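Local atomic coordinates of Sn-glycerol-3-phosphate ABC transporter substrate-binding protein UspB (Mycobacterium tuberculosis, PDB entry 4MFI), a protein that serves as the substrate-binding subunit of an ABC transporter and is specific for glycerophosphocholine, which it probably captures for import. Residues E400-R405 with T410-N415. Numbering follows the deposited sequence.
Sequences ESIGLR and TKTFTN
Ile402 reaches across from helix 391-405 and sets the end of its side chain against both Thr412 and Phe413 of helix 409-427. Its extended second torsion carries CD1 on toward the other helix. There Ile402 CD1 comes within 3.6 Å of Phe413 CE1, approaching the ring obliquely, with the two side chains crossing at about a right angle. The same Ile402 CD1 sits 3.9 Å from Thr412 CG2. Ile402 CG1 lies close to CB and both branches of the threonine, its nearest atom being Thr412 OG1 at 3.9 Å. The isoleucine thus crosses Thr412 at a slant before ending at the phenylalanine.

Thr412 is split between two jobs. With chi1 at -60°, CG2 stands anti to the backbone N and gives a methyl to the apolar patch, while OG1 lies beside that N and hydrogen-bonds back to Asp408 O. Thr412 OG1 also accepts a hydrogen bond, 3.1 Å long, from a water oxygen. That water is hydrogen-bonded to Ser401 OG as well, 2.8 Å away, and so bridges Ser401 OG and Thr412 OG1, which lie 5.0 Å from each other.

The two helices are consecutive and form a roughly antiparallel hairpin near the C-terminus of this periplasmic-binding-protein-type chain, turning within a few residues. Helix 232-245 packs on the same side chains, with Tyr241 and Arg242 against Ile402 and Thr234 against Phe413. Between these two segments, then, Ile402 makes an apolar contact held by dispersion forces, with a water linking the polar margin, a chemistry that implies shape fitting more than directional bonding.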
loop_
_atom_site.group_PDB
_atom_site.type_symbol
_atom_site.label_atom_id
_atom_site.label_comp_id
_atom_site.label_asym_id
_atom_site.label_seq_id
_atom_site.Cartn_x
_atom_site.Cartn_y
_atom_site.Cartn_z
ATOM N N GLU A 400 2.158 13.729 -12.528
ATOM C CA GLU A 400 3.520 14.228 -12.655
ATOM C C GLU A 400 3.605 15.343 -13.703
ATOM O O GLU A 400 4.373 16.286 -13.537
ATOM C CB GLU A 400 4.510 13.103 -12.960
ATOM C CG GLU A 400 5.958 13.516 -12.723
ATOM C CD GLU A 400 6.948 12.448 -13.139
ATOM O OE1 GLU A 400 7.079 12.199 -14.358
ATOM O OE2 GLU A 400 7.604 11.857 -12.251
ATOM N N SER A 401 2.813 15.232 -14.767
ATOM C CA SER A 401 2.760 16.269 -15.797
ATOM C C SER A 401 2.181 17.574 -15.242
ATOM O O SER A 401 2.682 18.662 -15.531
ATOM C CB SER A 401 1.920 15.786 -16.980
ATOM O OG SER A 401 1.853 16.761 -18.003
ATOM N N ILE A 402 1.126 17.455 -14.444
ATOM C CA ILE A 402 0.547 18.605 -13.756
ATOM C C ILE A 402 1.594 19.225 -12.828
ATOM O O ILE A 402 1.788 20.446 -12.812
ATOM C CB ILE A 402 -0.721 18.200 -12.970
ATOM C CG1 ILE A 402 -1.838 17.807 -13.944
ATOM C CG2 ILE A 402 -1.192 19.321 -12.060
ATOM C CD1 ILE A 402 -2.954 16.988 -13.288
ATOM N N GLY A 403 2.304 18.372 -12.090
ATOM C CA GLY A 403 3.303 18.830 -11.136
ATOM C C GLY A 403 4.560 19.437 -11.744
ATOM O O GLY A 403 4.981 20.524 -11.339
ATOM N N LEU A 404 5.174 18.742 -12.700
ATOM C CA LEU A 404 6.439 19.207 -13.277
ATOM C C LEU A 404 6.273 20.265 -14.356
ATOM O O LEU A 404 7.127 21.137 -14.502
ATOM C CB LEU A 404 7.238 18.044 -13.864
ATOM C CG LEU A 404 7.800 17.029 -12.874
ATOM C CD1 LEU A 404 8.498 15.921 -13.631
ATOM C CD2 LEU A 404 8.765 17.701 -11.915
ATOM N N ARG A 405 5.191 20.177 -15.124
ATOM C CA ARG A 405 5.042 21.028 -16.304
ATOM C C ARG A 405 3.860 21.983 -16.208
ATOM O O ARG A 405 3.592 22.749 -17.140
ATOM C CB ARG A 405 4.927 20.165 -17.560
ATOM C CG ARG A 405 6.184 19.370 -17.845
ATOM C CD ARG A 405 6.144 18.726 -19.222
ATOM N NE ARG A 405 5.741 17.322 -19.179
ATOM C CZ ARG A 405 4.496 16.889 -19.360
ATOM N NH1 ARG A 405 3.511 17.751 -19.592
ATOM N NH2 ARG A 405 4.237 15.590 -19.307
ATOM N N THR A 410 -8.012 19.937 -15.741
ATOM C CA THR A 410 -9.167 19.450 -16.492
ATOM C C THR A 410 -8.749 18.749 -17.783
ATOM O O THR A 410 -9.225 17.657 -18.083
ATOM C CB THR A 410 -10.171 20.581 -16.775
ATOM O OG1 THR A 410 -10.692 21.055 -15.530
ATOM C CG2 THR A 410 -11.326 20.085 -17.631
ATOM N N LYS A 411 -7.836 19.356 -18.532
ATOM C CA LYS A 411 -7.369 18.737 -19.766
ATOM C C LYS A 411 -6.689 17.393 -19.484
ATOM O O LYS A 411 -6.949 16.390 -20.161
ATOM C CB LYS A 411 -6.421 19.678 -20.505
ATOM C CG LYS A 411 -5.825 19.085 -21.763
ATOM C CD LYS A 411 -4.697 19.965 -22.291
ATOM C CE LYS A 411 -3.927 19.277 -23.404
ATOM N NZ LYS A 411 -4.748 19.145 -24.635
ATOM N N THR A 412 -5.840 17.367 -18.463
ATOM C CA THR A 412 -5.079 16.162 -18.152
ATOM C C THR A 412 -5.988 15.037 -17.671
ATOM O O THR A 412 -5.930 13.916 -18.197
ATOM C CB THR A 412 -3.993 16.458 -17.107
ATOM O OG1 THR A 412 -3.103 17.451 -17.630
ATOM C CG2 THR A 412 -3.198 15.203 -16.770
ATOM N N PHE A 413 -6.850 15.344 -16.703
ATOM C CA PHE A 413 -7.775 14.344 -16.168
ATOM C C PHE A 413 -8.767 13.837 -17.224
ATOM O O PHE A 413 -9.129 12.659 -17.223
ATOM C CB PHE A 413 -8.527 14.871 -14.938
ATOM C CG PHE A 413 -7.700 14.906 -13.669
ATOM C CD1 PHE A 413 -6.337 14.635 -13.686
ATOM C CD2 PHE A 413 -8.303 15.185 -12.450
ATOM C CE1 PHE A 413 -5.592 14.660 -12.504
ATOM C CE2 PHE A 413 -7.571 15.216 -11.273
ATOM C CZ PHE A 413 -6.212 14.952 -11.296
ATOM N N THR A 414 -9.201 14.717 -18.124
ATOM C CA THR A 414 -10.118 14.321 -19.189
ATOM C C THR A 414 -9.460 13.348 -20.165
ATOM O O THR A 414 -10.058 12.328 -20.524
ATOM C CB THR A 414 -10.663 15.552 -19.940
ATOM O OG1 THR A 414 -11.361 16.398 -19.013
ATOM C CG2 THR A 414 -11.600 15.144 -21.064
ATOM N N ASN A 415 -8.235 13.658 -20.586
ATOM C CA ASN A 415 -7.472 12.777 -21.478
ATOM C C ASN A 415 -7.229 11.430 -20.821
ATOM O O ASN A 415 -7.396 10.379 -21.438
ATOM C CB ASN A 415 -6.122 13.411 -21.887
ATOM C CG ASN A 415 -5.150 12.403 -22.558
ATOM O OD1 ASN A 415 -5.234 12.158 -23.765
ATOM N ND2 ASN A 415 -4.215 11.841 -21.777
HETATM O O HOH W 1 -0.655 16.446 -19.177
#